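Local coordinates for guanine nucleotide exchange protein (Legionella pneumophila, PDB 1XSZ) that probably acts as a guanine nucleotide exchange factor for ADP-ribosylation factor (Arf) GTPases, through a Sec7 domain whose active site lies under a cap, at residues 43-48 with 72-77; 63-68 with 106-111. All blocks are in the same frame, centred on the assembly; numbering follows the deposited sequence.

Contact 1 of 2, residues 43-48 with 72-77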
ATOM      1  N   GLU A  43     -19.066   5.833  10.753  1.00 19.00           N
ATOM      2  CA  GLU A  43     -19.270   4.748  11.701  1.00 19.18           C
ATOM      3  C   GLU A  43     -18.211   3.655  11.533  1.00 17.75           C
ATOM      4  O   GLU A  43     -17.734   3.093  12.512  1.00 17.99           O
ATOM      5  CB  GLU A  43     -20.673   4.158  11.536  1.00 21.40           C
ATOM      6  CG  GLU A  43     -21.139   3.378  12.753  1.00 23.69           C
ATOM      7  CD  GLU A  43     -21.305   4.255  13.988  1.00 23.74           C
ATOM      8  OE1 GLU A  43     -21.173   3.729  15.110  1.00 25.94           O
ATOM      9  OE2 GLU A  43     -21.574   5.467  13.838  1.00 25.93           O
ATOM     10  N   ILE A  44     -17.856   3.343  10.290  1.00 17.41           N
ATOM     11  CA  ILE A  44     -16.832   2.334  10.049  1.00 16.42           C
ATOM     12  C   ILE A  44     -15.511   2.840  10.638  1.00 16.11           C
ATOM     13  O   ILE A  44     -14.814   2.112  11.342  1.00 15.70           O
ATOM     14  CB  ILE A  44     -16.657   2.067   8.539  1.00 15.48           C
ATOM     15  CG1 ILE A  44     -17.926   1.421   7.976  1.00 16.39           C
ATOM     16  CG2 ILE A  44     -15.437   1.178   8.302  1.00 16.78           C
ATOM     17  CD1 ILE A  44     -17.942   1.328   6.462  1.00 16.89           C
ATOM     18  N   ALA A  45     -15.182   4.097  10.360  1.00 15.22           N
ATOM     19  CA  ALA A  45     -13.950   4.686  10.871  1.00 15.39           C
ATOM     20  C   ALA A  45     -13.924   4.674  12.396  1.00 15.39           C
ATOM     21  O   ALA A  45     -12.905   4.344  13.001  1.00 16.41           O
ATOM     22  CB  ALA A  45     -13.797   6.114  10.353  1.00 16.40           C
ATOM     23  N   GLU A  46     -15.044   5.026  13.017  1.00 16.92           N
ATOM     24  CA  GLU A  46     -15.110   5.040  14.473  1.00 16.35           C
ATOM     25  C   GLU A  46     -14.948   3.637  15.049  1.00 16.78           C
ATOM     26  O   GLU A  46     -14.334   3.466  16.098  1.00 17.13           O
ATOM     27  CB  GLU A  46     -16.438   5.649  14.936  1.00 19.22           C
ATOM     28  CG  GLU A  46     -16.576   5.801  16.448  1.00 23.63           C
ATOM     29  CD  GLU A  46     -15.529   6.721  17.049  1.00 26.01           C
ATOM     30  OE1 GLU A  46     -15.324   7.830  16.508  1.00 28.55           O
ATOM     31  OE2 GLU A  46     -14.919   6.344  18.073  1.00 28.89           O
ATOM     32  N   PHE A  47     -15.489   2.636  14.357  1.00 16.35           N
ATOM     33  CA  PHE A  47     -15.379   1.258  14.822  1.00 15.76           C
ATOM     34  C   PHE A  47     -13.914   0.817  14.800  1.00 16.64           C
ATOM     35  O   PHE A  47     -13.450   0.140  15.711  1.00 17.66           O
ATOM     36  CB  PHE A  47     -16.214   0.321  13.939  1.00 16.08           C
ATOM     37  CG  PHE A  47     -16.490  -1.018  14.570  1.00 18.14           C
ATOM     38  CD1 PHE A  47     -17.455  -1.145  15.568  1.00 18.37           C
ATOM     39  CD2 PHE A  47     -15.771  -2.145  14.190  1.00 19.16           C
ATOM     40  CE1 PHE A  47     -17.698  -2.377  16.176  1.00 19.82           C
ATOM     41  CE2 PHE A  47     -16.007  -3.383  14.795  1.00 19.69           C
ATOM     42  CZ  PHE A  47     -16.972  -3.497  15.789  1.00 21.00           C
ATOM     43  N   PHE A  48     -13.191   1.204  13.753  1.00 16.88           N
ATOM     44  CA  PHE A  48     -11.774   0.858  13.637  1.00 16.44           C
ATOM     45  C   PHE A  48     -11.002   1.423  14.833  1.00 17.07           C
ATOM     46  O   PHE A  48     -10.142   0.752  15.402  1.00 17.04           O
ATOM     47  CB  PHE A  48     -11.187   1.435  12.345  1.00 16.39           C
ATOM     48  CG  PHE A  48     -11.616   0.720  11.088  1.00 15.74           C
ATOM     49  CD1 PHE A  48     -11.430   1.327   9.852  1.00 15.22           C
ATOM     50  CD2 PHE A  48     -12.161  -0.562  11.128  1.00 15.99           C
ATOM     51  CE1 PHE A  48     -11.775   0.676   8.672  1.00 15.62           C
ATOM     52  CE2 PHE A  48     -12.509  -1.224   9.950  1.00 16.14           C
ATOM     53  CZ  PHE A  48     -12.315  -0.604   8.721  1.00 15.14           C
ATOM     54  N   GLN A  72     -11.829   5.488   0.620  1.00 15.99           N
ATOM     55  CA  GLN A  72     -11.223   6.800   0.761  1.00 16.77           C
ATOM     56  C   GLN A  72     -12.053   7.707   1.662  1.00 16.62           C
ATOM     57  O   GLN A  72     -11.503   8.511   2.414  1.00 16.74           O
ATOM     58  CB  GLN A  72     -10.984   7.428  -0.618  1.00 18.66           C
ATOM     59  CG  GLN A  72     -10.031   6.589  -1.470  1.00 20.68           C
ATOM     60  CD  GLN A  72      -9.232   7.405  -2.464  1.00 24.03           C
ATOM     61  OE1 GLN A  72      -8.552   8.363  -2.093  1.00 23.60           O
ATOM     62  NE2 GLN A  72      -9.296   7.021  -3.735  1.00 25.27           N
ATOM     63  N   GLN A  73     -13.375   7.567   1.610  1.00 17.81           N
ATOM     64  CA  GLN A  73     -14.230   8.373   2.471  1.00 18.03           C
ATOM     65  C   GLN A  73     -14.045   7.931   3.918  1.00 17.39           C
ATOM     66  O   GLN A  73     -14.011   8.755   4.832  1.00 17.82           O
ATOM     67  CB  GLN A  73     -15.701   8.223   2.075  1.00 21.24           C
ATOM     68  CG  GLN A  73     -16.054   8.880   0.751  1.00 26.04           C
ATOM     69  CD  GLN A  73     -17.527   8.753   0.417  1.00 30.78           C
ATOM     70  OE1 GLN A  73     -18.044   7.647   0.247  1.00 34.75           O
ATOM     71  NE2 GLN A  73     -18.213   9.885   0.324  1.00 33.87           N
ATOM     72  N   VAL A  74     -13.923   6.623   4.132  1.00 16.10           N
ATOM     73  CA  VAL A  74     -13.732   6.118   5.483  1.00 14.77           C
ATOM     74  C   VAL A  74     -12.389   6.590   6.037  1.00 14.32           C
ATOM     75  O   VAL A  74     -12.288   6.948   7.211  1.00 15.57           O
ATOM     76  CB  VAL A  74     -13.813   4.571   5.525  1.00 15.06           C
ATOM     77  CG1 VAL A  74     -13.451   4.067   6.915  1.00 15.46           C
ATOM     78  CG2 VAL A  74     -15.233   4.122   5.167  1.00 15.33           C
ATOM     79  N   LEU A  75     -11.357   6.590   5.199  1.00 13.43           N
ATOM     80  CA  LEU A  75     -10.047   7.045   5.645  1.00 12.71           C
ATOM     81  C   LEU A  75     -10.101   8.517   6.051  1.00 14.06           C
ATOM     82  O   LEU A  75      -9.511   8.911   7.056  1.00 14.09           O
ATOM     83  CB  LEU A  75      -8.997   6.847   4.543  1.00 14.12           C
ATOM     84  CG  LEU A  75      -7.611   7.432   4.857  1.00 12.70           C
ATOM     85  CD1 LEU A  75      -7.075   6.838   6.150  1.00 14.48           C
ATOM     86  CD2 LEU A  75      -6.654   7.160   3.707  1.00 13.63           C
ATOM     87  N   LYS A  76     -10.801   9.333   5.269  0.50 13.46           N
ATOM     88  CA  LYS A  76     -10.895  10.750   5.593  0.50 14.77           C
ATOM     89  C   LYS A  76     -11.531  10.919   6.971  0.50 14.56           C
ATOM     90  O   LYS A  76     -11.074  11.727   7.777  0.50 13.61           O
ATOM     91  CB  LYS A  76     -11.715  11.491   4.533  0.50 15.29           C
ATOM     92  CG  LYS A  76     -11.561  13.004   4.607  0.50 17.01           C
ATOM     93  CD  LYS A  76     -12.271  13.706   3.462  0.50 19.78           C
ATOM     94  CE  LYS A  76     -11.999  15.201   3.495  0.50 22.52           C
ATOM     95  NZ  LYS A  76     -12.336  15.790   4.820  0.50 24.74           N
ATOM     96  N   ALA A  77     -12.575  10.144   7.245  1.00 15.44           N
ATOM     97  CA  ALA A  77     -13.244  10.223   8.538  1.00 15.48           C
ATOM     98  C   ALA A  77     -12.324   9.700   9.639  1.00 15.99           C
ATOM     99  O   ALA A  77     -12.224  10.289  10.713  1.00 17.23           O
ATOM    100  CB  ALA A  77     -14.540   9.417   8.514  1.00 15.78           C
TER
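V74 projects from helix 69-80 between I44, A45 and F48 of helix 40-50, a helix-helix packing inside the all-helical Sec7 domain. V74 (chi1 173°) swings CG1 opposite its own backbone N and onto the neighbouring helix: V74 CG1 lies 3.8 Å from I44 CG2 and 3.9 Å from the backbone A45 N. I44 holds CG1 beside its backbone N (chi1 -66°) and continues extended to CD1, which puts CG2 against V74 CG1 and carries I44 CD1 to 4.1 Å from V74 CG2; the two side chains cross at about a right angle. The small A45 lets the backbones close in: the axes of the two short segments approach to 8.3 Å and cross at -56°; A45 CB rests 3.6 Å from V74 O and meets the methyl of A77. No hydrogen bond links the segments; the fit is apolar. Helix 57-64 closes one flank, its Y63 and L64 touching V74, while I26 and I29 of helix 22-35 pack on I44. F48 CE1 comes 4.2 Å from V74 CG1, the side chains again crossing at about a right angle; I44 O lies 3.5 Å above one face of the F48 ring, offset toward the rim.

Contact 2 of 2, residues 63-68 with 106-111; sequences YLSSPE and AQKIDR
S65 places OG between its backbone N and carbonyl carbon (chi1 64°), against K108, whose CG lies beside the backbone N at the start of an extended chain. The two meet where the turn leaving helix 57-64 packs on the first turns of helix 106-123 in the Sec7 domain. S65 OG lies 3.3 Å from K108 CB and alongside its CG and CD, while hydrogen-bonding to G61 O, one turn back in helix 57-64. R111, deposited in two conformers of which one is described, extends from CG to NE toward the S65 carbonyl and P67. R111 NH1 donates to S65 O over 3.0 Å; the bond is bent at hydrogen (136°), and the acceptor sits 26° out of the guanidinium plane. A carbonyl just past the helix end thus gains a partner from the adjoining helix. P67 lies over one guanidinium face, its CB 3.1 Å above the plane and offset toward the rim; K108 CG lies in plane at the edge. K108 NZ forms salt bridges with D62, on helix 57-64, and with E105. S66 OG, also hydrogen-bonded to D62 O, accepts at 3.0 Å from a water that itself accepts from K108 NZ at 3.2 Å.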
ATOM      1  N   TYR A  63      -7.832  -1.881   4.258  1.00 14.19           N
ATOM      2  CA  TYR A  63      -9.101  -1.286   3.871  1.00 13.73           C
ATOM      3  C   TYR A  63      -8.957   0.236   3.770  1.00 13.33           C
ATOM      4  O   TYR A  63      -9.336   0.851   2.771  1.00 14.54           O
ATOM      5  CB  TYR A  63     -10.180  -1.614   4.906  1.00 15.20           C
ATOM      6  CG  TYR A  63     -11.530  -1.033   4.558  1.00 16.12           C
ATOM      7  CD1 TYR A  63     -12.445  -1.754   3.788  1.00 15.63           C
ATOM      8  CD2 TYR A  63     -11.871   0.261   4.950  1.00 15.99           C
ATOM      9  CE1 TYR A  63     -13.668  -1.198   3.417  1.00 17.72           C
ATOM     10  CE2 TYR A  63     -13.085   0.826   4.581  1.00 16.76           C
ATOM     11  CZ  TYR A  63     -13.976   0.093   3.817  1.00 18.11           C
ATOM     12  OH  TYR A  63     -15.176   0.656   3.454  1.00 22.47           O
ATOM     13  N   LEU A  64      -8.398   0.841   4.811  1.00 12.93           N
ATOM     14  CA  LEU A  64      -8.230   2.288   4.848  1.00 12.21           C
ATOM     15  C   LEU A  64      -7.376   2.857   3.725  1.00 13.96           C
ATOM     16  O   LEU A  64      -7.619   3.972   3.267  1.00 13.96           O
ATOM     17  CB  LEU A  64      -7.637   2.714   6.193  1.00 13.49           C
ATOM     18  CG  LEU A  64      -8.572   2.586   7.400  1.00 12.65           C
ATOM     19  CD1 LEU A  64      -7.795   2.812   8.683  1.00 13.28           C
ATOM     20  CD2 LEU A  64      -9.713   3.601   7.279  1.00 13.48           C
ATOM     21  N   SER A  65      -6.382   2.097   3.277  1.00 12.96           N
ATOM     22  CA  SER A  65      -5.475   2.573   2.238  1.00 13.32           C
ATOM     23  C   SER A  65      -5.836   2.178   0.811  1.00 13.87           C
ATOM     24  O   SER A  65      -5.068   2.450  -0.113  1.00 14.25           O
ATOM     25  CB  SER A  65      -4.049   2.104   2.544  1.00 13.63           C
ATOM     26  OG  SER A  65      -3.960   0.686   2.497  1.00 13.67           O
ATOM     27  N   SER A  66      -6.995   1.555   0.629  1.00 14.38           N
ATOM     28  CA  SER A  66      -7.434   1.127  -0.696  1.00 16.79           C
ATOM     29  C   SER A  66      -7.927   2.300  -1.535  1.00 16.70           C
ATOM     30  O   SER A  66      -8.349   3.323  -1.001  1.00 17.45           O
ATOM     31  CB  SER A  66      -8.511   0.053  -0.564  1.00 18.26           C
ATOM     32  OG  SER A  66      -7.934  -1.147  -0.077  1.00 22.40           O
ATOM     33  N   PRO A  67      -7.898   2.157  -2.872  1.00 17.04           N
ATOM     34  CA  PRO A  67      -8.331   3.220  -3.783  1.00 18.13           C
ATOM     35  C   PRO A  67      -9.826   3.447  -3.988  1.00 18.59           C
ATOM     36  O   PRO A  67     -10.223   4.518  -4.456  1.00 19.16           O
ATOM     37  CB  PRO A  67      -7.636   2.844  -5.086  1.00 18.21           C
ATOM     38  CG  PRO A  67      -7.743   1.350  -5.062  1.00 19.03           C
ATOM     39  CD  PRO A  67      -7.354   1.013  -3.629  1.00 18.06           C
ATOM     40  N   GLU A  68     -10.653   2.463  -3.655  1.00 19.42           N
ATOM     41  CA  GLU A  68     -12.095   2.605  -3.854  1.00 20.29           C
ATOM     42  C   GLU A  68     -12.682   3.828  -3.145  1.00 20.46           C
ATOM     43  O   GLU A  68     -12.223   4.220  -2.070  1.00 18.73           O
ATOM     44  CB  GLU A  68     -12.824   1.335  -3.406  1.00 21.75           C
ATOM     45  CG  GLU A  68     -12.572   0.105  -4.282  1.00 24.87           C
ATOM     46  CD  GLU A  68     -11.143  -0.402  -4.209  1.00 27.52           C
ATOM     47  OE1 GLU A  68     -10.565  -0.389  -3.101  1.00 27.17           O
ATOM     48  OE2 GLU A  68     -10.603  -0.831  -5.253  1.00 28.78           O
ATOM     49  N   ALA A 106       3.565   0.571  -2.030  1.00 13.10           N
ATOM     50  CA  ALA A 106       3.781   1.993  -2.260  1.00 11.81           C
ATOM     51  C   ALA A 106       2.551   2.880  -2.408  1.00 12.72           C
ATOM     52  O   ALA A 106       2.454   3.918  -1.745  1.00 13.06           O
ATOM     53  CB  ALA A 106       4.689   2.180  -3.464  1.00 12.55           C
ATOM     54  N   GLN A 107       1.614   2.504  -3.270  1.00 12.33           N
ATOM     55  CA  GLN A 107       0.448   3.356  -3.463  1.00 14.59           C
ATOM     56  C   GLN A 107      -0.435   3.457  -2.230  1.00 13.18           C
ATOM     57  O   GLN A 107      -1.054   4.497  -1.993  1.00 14.94           O
ATOM     58  CB  GLN A 107      -0.363   2.893  -4.675  1.00 16.32           C
ATOM     59  CG  GLN A 107       0.384   3.082  -5.994  1.00 21.78           C
ATOM     60  CD  GLN A 107      -0.489   2.857  -7.214  1.00 26.18           C
ATOM     61  OE1 GLN A 107      -0.026   2.976  -8.349  1.00 29.84           O
ATOM     62  NE2 GLN A 107      -1.756   2.533  -6.988  1.00 30.29           N
ATOM     63  N   LYS A 108      -0.485   2.391  -1.436  1.00 12.78           N
ATOM     64  CA  LYS A 108      -1.292   2.402  -0.222  1.00 11.76           C
ATOM     65  C   LYS A 108      -0.637   3.295   0.825  1.00 12.52           C
ATOM     66  O   LYS A 108      -1.315   4.072   1.507  1.00 12.74           O
ATOM     67  CB  LYS A 108      -1.469   0.975   0.301  1.00 11.08           C
ATOM     68  CG  LYS A 108      -2.389   0.149  -0.576  1.00 12.68           C
ATOM     69  CD  LYS A 108      -2.511  -1.283  -0.077  1.00 12.82           C
ATOM     70  CE  LYS A 108      -3.481  -2.066  -0.939  1.00 14.60           C
ATOM     71  NZ  LYS A 108      -3.462  -3.517  -0.584  1.00 16.27           N
ATOM     72  N   ILE A 109       0.678   3.191   0.959  1.00 12.05           N
ATOM     73  CA  ILE A 109       1.410   4.038   1.892  1.00 11.96           C
ATOM     74  C   ILE A 109       1.173   5.498   1.497  1.00 12.84           C
ATOM     75  O   ILE A 109       0.913   6.353   2.344  1.00 13.32           O
ATOM     76  CB  ILE A 109       2.922   3.735   1.826  1.00 12.21           C
ATOM     77  CG1 ILE A 109       3.193   2.360   2.436  1.00 12.46           C
ATOM     78  CG2 ILE A 109       3.723   4.811   2.567  1.00 13.20           C
ATOM     79  CD1 ILE A 109       4.570   1.815   2.118  1.00 13.04           C
ATOM     80  N   ASP A 110       1.246   5.769   0.199  1.00 12.55           N
ATOM     81  CA  ASP A 110       1.064   7.115  -0.321  1.00 13.02           C
ATOM     82  C   ASP A 110      -0.302   7.678   0.076  1.00 12.78           C
ATOM     83  O   ASP A 110      -0.395   8.812   0.561  1.00 13.11           O
ATOM     84  CB  ASP A 110       1.230   7.095  -1.848  1.00 13.56           C
ATOM     85  CG  ASP A 110       1.465   8.471  -2.438  1.00 16.08           C
ATOM     86  OD1 ASP A 110       1.760   9.415  -1.678  1.00 16.34           O
ATOM     87  OD2 ASP A 110       1.371   8.594  -3.677  1.00 17.69           O
ATOM     88  N   ARG A 111      -1.360   6.898  -0.115  0.50 10.38           N
ATOM     89  CA  ARG A 111      -2.691   7.378   0.239  0.50  9.81           C
ATOM     90  C   ARG A 111      -2.792   7.721   1.719  0.50 10.69           C
ATOM     91  O   ARG A 111      -3.442   8.700   2.091  0.50 10.66           O
ATOM     92  CB  ARG A 111      -3.759   6.348  -0.135  0.50 11.69           C
ATOM     93  CG  ARG A 111      -3.769   6.003  -1.609  0.50 14.51           C
ATOM     94  CD  ARG A 111      -5.106   5.431  -2.055  0.50 15.27           C
ATOM     95  NE  ARG A 111      -5.040   4.960  -3.434  0.50 16.14           N
ATOM     96  CZ  ARG A 111      -4.546   3.782  -3.798  0.50 15.62           C
ATOM     97  NH1 ARG A 111      -4.078   2.941  -2.886  0.50 14.11           N
ATOM     98  NH2 ARG A 111      -4.501   3.450  -5.081  0.50 16.94           N
TER
HETATM   99  O   HOH W   1      -6.650  -3.745  -0.918  1.00 36.44           O

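In the fold
The two contacts, centred 13 Å apart, share the helical Sec7 framework, and their segments alternate along the chain. Helix 57-64 and the turn after it join them: F48 CE1 of contact 1 lies 3.7 Å from Y63 CD2 of contact 2, and L75 CD2 packs 3.4 Å from L64 O. Where the turn enters helix 69-80, Q72 NE2 probably hydrogen-bonds to P67 O at 2.8 Å. Contact 1 is buried, its centre about 17 Å from the chain centre; contact 2 is nearer the surface yet only about 5 Å from that centre. There helix 106-123 also meets the capping domain, D110 forming a salt bridge with K251 and A106 N a hydrogen bond with Y280.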